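Local coordinates for protein molinate hydrolase (Gulosibacter molinativorax, PDB 4WGX) that probably hydrolyses carbon-nitrogen bonds other than peptide bonds as a metal-dependent amidohydrolase, with the herbicide molinate as its likely substrate, at residues L268-T273 with E296-T301; K287-Q292 with I331-P336. All blocks are in the same frame, centred on the assembly; numbering follows the deposited sequence.

Interaction 1: L268-T273 with E296-T301; sequences LMIHAT and EVQPTT
Glu296 meets the chain from Met269 to Ala272 with both its backbone and its side chain. The two segments lie on neighbouring parallel strands, 268-270 and 295-297, of the TIM-barrel fold of the amidohydrolase superfamily, and run on into the loops that follow. Glu296 N donates to Met269 O at 2.9 Å. Ala272 N donates to Glu296 O at 3.0 Å.

The Glu296 side chain adds a third bond. Its CB lies 3.6 Å from Met269 O and also touches CD1 of Leu268 and of Ile270. CG stands anti to the backbone N (chi1 -177°), and a bend at chi2 turns the carboxylate toward His271. CD passes near Ile270 CG2. Glu296 OE1 then accepts a short bond of 2.6 Å from His271 N, with an N-H...O angle of 146°. OE2, the other oxygen, lies 4.1 Å from Ile270 CG2. The short bond holds the backbone of a residue that binds zinc in a structure of this protein, where His251 is also a ligand. In this chain neither has zinc bound, and the two rings meet.

Gln298 brings its amide to the edge of the His271 ring, the planes 87° apart. Its NE2 is hydrogen-bonded to Asp342. Thr273 CG2 packs on Val297 CG1. Thr273 OG1 binds Asp327 and accepts a hydrogen bond from a water at 2.7 Å, and that water accepts the backbone N-H of Gln298.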
loop_
_atom_site.group_PDB
_atom_site.type_symbol
_atom_site.label_atom_id
_atom_site.label_comp_id
_atom_site.label_asym_id
_atom_site.label_seq_id
_atom_site.Cartn_x
_atom_site.Cartn_y
_atom_site.Cartn_z
ATOM N N LEU A 268 24.176 7.290 -29.195
ATOM C CA LEU A 268 24.271 7.869 -27.865
ATOM C C LEU A 268 23.680 6.937 -26.821
ATOM O O LEU A 268 22.558 6.458 -26.948
ATOM C CB LEU A 268 23.581 9.223 -27.817
ATOM C CG LEU A 268 23.813 10.012 -26.530
ATOM C CD1 LEU A 268 25.276 10.337 -26.313
ATOM C CD2 LEU A 268 22.992 11.273 -26.552
ATOM N N MET A 269 24.456 6.692 -25.778
ATOM C CA MET A 269 24.052 5.798 -24.710
ATOM C C MET A 269 23.694 6.605 -23.469
ATOM O O MET A 269 24.561 7.182 -22.833
ATOM C CB MET A 269 25.177 4.797 -24.443
ATOM C CG MET A 269 25.270 3.761 -25.552
ATOM S SD MET A 269 26.726 2.738 -25.557
ATOM C CE MET A 269 28.004 3.965 -25.660
ATOM N N ILE A 270 22.404 6.660 -23.147
ATOM C CA ILE A 270 21.919 7.497 -22.055
ATOM C C ILE A 270 22.188 6.829 -20.715
ATOM O O ILE A 270 22.019 5.623 -20.562
ATOM C CB ILE A 270 20.421 7.812 -22.190
ATOM C CG1 ILE A 270 20.123 8.423 -23.561
ATOM C CG2 ILE A 270 19.987 8.759 -21.094
ATOM C CD1 ILE A 270 20.770 9.757 -23.808
ATOM N N HIS A 271 22.560 7.665 -19.750
ATOM C CA HIS A 271 23.205 7.273 -18.495
ATOM C C HIS A 271 23.921 5.922 -18.562
ATOM O O HIS A 271 23.563 4.967 -17.878
ATOM C CB HIS A 271 22.205 7.295 -17.321
ATOM C CG HIS A 271 20.880 6.662 -17.597
ATOM N ND1 HIS A 271 20.731 5.318 -17.872
ATOM C CD2 HIS A 271 19.630 7.179 -17.565
ATOM C CE1 HIS A 271 19.450 5.049 -18.041
ATOM N NE2 HIS A 271 18.760 6.157 -17.859
ATOM N N ALA A 272 24.973 5.904 -19.376
ATOM C CA ALA A 272 25.844 4.755 -19.596
ATOM C C ALA A 272 26.544 4.241 -18.337
ATOM O O ALA A 272 26.898 3.075 -18.270
ATOM C CB ALA A 272 26.891 5.126 -20.651
ATOM N N THR A 273 26.771 5.121 -17.368
ATOM C CA THR A 273 27.460 4.767 -16.124
ATOM C C THR A 273 26.496 4.316 -15.012
ATOM O O THR A 273 26.899 4.095 -13.874
ATOM C CB THR A 273 28.296 5.945 -15.616
ATOM O OG1 THR A 273 27.477 7.110 -15.531
ATOM C CG2 THR A 273 29.453 6.206 -16.550
ATOM N N GLU A 296 26.408 9.366 -22.732
ATOM C CA GLU A 296 25.849 10.395 -21.881
ATOM C C GLU A 296 25.922 9.856 -20.456
ATOM O O GLU A 296 25.709 8.673 -20.221
ATOM C CB GLU A 296 24.422 10.748 -22.305
ATOM C CG GLU A 296 23.783 11.866 -21.500
ATOM C CD GLU A 296 22.893 11.357 -20.367
ATOM O OE1 GLU A 296 23.063 10.208 -19.911
ATOM O OE2 GLU A 296 22.007 12.107 -19.939
ATOM N N VAL A 297 26.280 10.716 -19.519
ATOM C CA VAL A 297 26.313 10.337 -18.120
ATOM C C VAL A 297 25.601 11.415 -17.331
ATOM O O VAL A 297 25.551 12.554 -17.763
ATOM C CB VAL A 297 27.744 10.154 -17.609
ATOM C CG1 VAL A 297 28.493 9.160 -18.475
ATOM C CG2 VAL A 297 28.474 11.476 -17.590
ATOM N N GLN A 298 25.041 11.043 -16.186
ATOM C CA GLN A 298 24.247 11.955 -15.378
ATOM C C GLN A 298 24.748 11.935 -13.945
ATOM O O GLN A 298 24.290 11.140 -13.145
ATOM C CB GLN A 298 22.767 11.573 -15.451
ATOM C CG GLN A 298 22.220 11.717 -16.862
ATOM C CD GLN A 298 20.778 11.296 -17.041
ATOM O OE1 GLN A 298 20.272 11.287 -18.155
ATOM N NE2 GLN A 298 20.111 10.949 -15.961
ATOM N N PRO A 299 25.716 12.802 -13.628
ATOM C CA PRO A 299 26.372 12.817 -12.321
ATOM C C PRO A 299 25.689 13.707 -11.304
ATOM O O PRO A 299 24.829 14.500 -11.660
ATOM C CB PRO A 299 27.748 13.376 -12.654
ATOM C CG PRO A 299 27.441 14.385 -13.695
ATOM C CD PRO A 299 26.367 13.751 -14.550
ATOM N N THR A 300 26.105 13.592 -10.053
ATOM C CA THR A 300 25.701 14.521 -9.009
ATOM C C THR A 300 26.920 15.259 -8.516
ATOM O O THR A 300 28.017 14.732 -8.564
ATOM C CB THR A 300 25.037 13.806 -7.828
ATOM O OG1 THR A 300 25.792 12.641 -7.494
ATOM C CG2 THR A 300 23.627 13.409 -8.177
ATOM N N THR A 301 26.729 16.487 -8.058
ATOM C CA THR A 301 27.795 17.198 -7.382
ATOM C C THR A 301 28.097 16.547 -6.043
ATOM O O THR A 301 27.298 15.778 -5.501
ATOM C CB THR A 301 27.450 18.668 -7.139
ATOM O OG1 THR A 301 26.280 18.752 -6.323
ATOM C CG2 THR A 301 27.215 19.388 -8.438
HETATM O O HOH W 1 24.927 8.119 -15.674
#

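Interaction 2: K287-Q292 with I331-P336; sequences KLLEKQ and IKAGVP
Leu289 reaches across from helix 282-291 to the turn that ends helix 322-333. Its CD2 lies 3.7 Å from Ala333 O and 4.1 Å from Val335 CG1, and it also touches Gly334 O. CD1 comes near Ala333 CB. Val335 CG1 touches both leucines, with Leu288 CB at 4.2 Å. With chi1 at -55°, this methyl stands anti to the carbonyl carbon, which brings it to the two of them. At the end of the helix, the side chains of Gln292 and Pro336 cross at about a right angle, with Gln292 OE1 4.1 Å from Pro336 CG.

The next shell shapes both chain ends. Gln292 has positive phi just after its helix, and its side chain bends back at chi2. Its NE2 donates to Leu289 O at 3.2 Å, almost straight at 174°, on a lone pair in the carbonyl plane. This bond fixes the amide beside the proline. Across the contact, Gly334 has positive phi and closes a Schellman motif, in which Gly334 N binds Ile331 O at 2.9 Å. The turn leads the chain into Val335, Pro336 and strand 337-339. Ile285 and Met330 extend the apolar layer round Val335.

The contact thus joins two outer helices of the barrel at their C-terminal ends. The hold between the segments is one of van der Waals fit, methyls against methyls and against backbone carbonyls, rather than of directed polar bonds.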
loop_
_atom_site.group_PDB
_atom_site.type_symbol
_atom_site.label_atom_id
_atom_site.label_comp_id
_atom_site.label_asym_id
_atom_site.label_seq_id
_atom_site.Cartn_x
_atom_site.Cartn_y
_atom_site.Cartn_z
ATOM N N LYS A 287 36.322 -0.897 -25.342
ATOM C CA LYS A 287 35.409 -0.834 -26.488
ATOM C C LYS A 287 34.934 0.584 -26.772
ATOM O O LYS A 287 34.906 0.987 -27.937
ATOM C CB LYS A 287 34.176 -1.709 -26.309
ATOM C CG LYS A 287 34.433 -3.186 -26.167
ATOM C CD LYS A 287 33.188 -3.971 -26.519
ATOM C CE LYS A 287 33.283 -5.400 -26.015
ATOM N NZ LYS A 287 32.056 -6.188 -26.282
ATOM N N LEU A 288 34.530 1.332 -25.743
ATOM C CA LEU A 288 34.141 2.724 -25.991
ATOM C C LEU A 288 35.269 3.493 -26.670
ATOM O O LEU A 288 35.018 4.285 -27.570
ATOM C CB LEU A 288 33.734 3.450 -24.702
ATOM C CG LEU A 288 32.512 2.898 -23.972
ATOM C CD1 LEU A 288 32.377 3.564 -22.636
ATOM C CD2 LEU A 288 31.273 3.101 -24.811
ATOM N N LEU A 289 36.503 3.274 -26.231
ATOM C CA LEU A 289 37.636 3.931 -26.869
ATOM C C LEU A 289 37.914 3.464 -28.296
ATOM O O LEU A 289 38.180 4.279 -29.161
ATOM C CB LEU A 289 38.884 3.744 -26.022
ATOM C CG LEU A 289 38.812 4.514 -24.709
ATOM C CD1 LEU A 289 39.915 4.101 -23.781
ATOM C CD2 LEU A 289 38.870 6.005 -24.959
ATOM N N GLU A 290 37.843 2.164 -28.549
ATOM C CA GLU A 290 38.098 1.634 -29.883
ATOM C C GLU A 290 37.024 2.048 -30.872
ATOM O O GLU A 290 37.329 2.346 -32.015
ATOM C CB GLU A 290 38.199 0.108 -29.851
ATOM C CG GLU A 290 39.630 -0.408 -29.794
ATOM C CD GLU A 290 39.783 -1.680 -28.960
ATOM O OE1 GLU A 290 38.781 -2.405 -28.756
ATOM O OE2 GLU A 290 40.915 -1.950 -28.503
ATOM N N LYS A 291 35.768 2.059 -30.441
ATOM C CA LYS A 291 34.675 2.346 -31.359
ATOM C C LYS A 291 34.301 3.824 -31.388
ATOM O O LYS A 291 33.488 4.237 -32.196
ATOM C CB LYS A 291 33.472 1.489 -30.996
ATOM C CG LYS A 291 33.780 0.008 -31.051
ATOM C CD LYS A 291 32.773 -0.830 -30.293
ATOM C CE LYS A 291 31.557 -1.105 -31.135
ATOM N NZ LYS A 291 31.611 -2.431 -31.799
ATOM N N GLN A 292 34.920 4.614 -30.520
ATOM C CA GLN A 292 34.618 6.039 -30.406
ATOM C C GLN A 292 33.106 6.322 -30.323
ATOM O O GLN A 292 32.570 7.116 -31.084
ATOM C CB GLN A 292 35.248 6.802 -31.581
ATOM C CG GLN A 292 36.754 6.993 -31.454
ATOM C CD GLN A 292 37.132 7.972 -30.352
ATOM O OE1 GLN A 292 36.964 9.185 -30.493
ATOM N NE2 GLN A 292 37.647 7.447 -29.246
ATOM N N ILE A 331 35.838 9.491 -17.198
ATOM C CA ILE A 331 36.552 10.740 -17.415
ATOM C C ILE A 331 38.042 10.488 -17.569
ATOM O O ILE A 331 38.656 10.931 -18.537
ATOM C CB ILE A 331 36.323 11.726 -16.263
ATOM C CG1 ILE A 331 34.898 12.248 -16.299
ATOM C CG2 ILE A 331 37.261 12.907 -16.367
ATOM C CD1 ILE A 331 34.388 12.659 -14.954
ATOM N N LYS A 332 38.624 9.790 -16.604
ATOM C CA LYS A 332 40.062 9.568 -16.614
ATOM C C LYS A 332 40.540 8.791 -17.848
ATOM O O LYS A 332 41.665 8.977 -18.271
ATOM C CB LYS A 332 40.479 8.854 -15.324
ATOM C CG LYS A 332 41.858 8.213 -15.350
ATOM C CD LYS A 332 42.127 7.440 -14.065
ATOM C CE LYS A 332 42.909 8.252 -13.039
ATOM N NZ LYS A 332 42.163 9.431 -12.517
ATOM N N ALA A 333 39.693 7.945 -18.427
ATOM C CA ALA A 333 40.038 7.221 -19.658
ATOM C C ALA A 333 39.918 8.076 -20.918
ATOM O O ALA A 333 40.398 7.697 -21.985
ATOM C CB ALA A 333 39.164 5.995 -19.799
ATOM N N GLY A 334 39.250 9.214 -20.803
ATOM C CA GLY A 334 39.015 10.070 -21.946
ATOM C C GLY A 334 38.030 9.544 -22.977
ATOM O O GLY A 334 38.217 9.762 -24.168
ATOM N N VAL A 335 36.969 8.870 -22.548
ATOM C CA VAL A 335 35.957 8.418 -23.501
ATOM C C VAL A 335 35.147 9.610 -23.999
ATOM O O VAL A 335 35.104 10.644 -23.341
ATOM C CB VAL A 335 34.999 7.363 -22.894
ATOM C CG1 VAL A 335 35.776 6.195 -22.325
ATOM C CG2 VAL A 335 34.096 7.969 -21.819
ATOM N N PRO A 336 34.509 9.477 -25.170
ATOM C CA PRO A 336 33.634 10.547 -25.654
ATOM C C PRO A 336 32.413 10.736 -24.747
ATOM O O PRO A 336 31.629 9.804 -24.589
ATOM C CB PRO A 336 33.226 10.061 -27.047
ATOM C CG PRO A 336 34.270 9.077 -27.428
ATOM C CD PRO A 336 34.648 8.403 -26.162
#

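How the interactions relate
From the N terminus, the chain runs through strand 268-270, helix 282-291 and strand 295-297, a beta-alpha-beta unit. Interaction 1 closes this unit by pairing its two strands. Helix 322-333 and strand 337-339 come later, and interaction 2 closes a second loop by joining the ends of the two helices. The segments alternate in sequence, so the two loops cross: 287-292 lies inside the first loop, and 296-301 inside the second. Interaction 1 belongs to the buried strand layer and interaction 2 to the helical layer outside it. Their centres are 14 Å apart. They touch where Met269 CE packs on Leu288 CD2 at 3.5 Å.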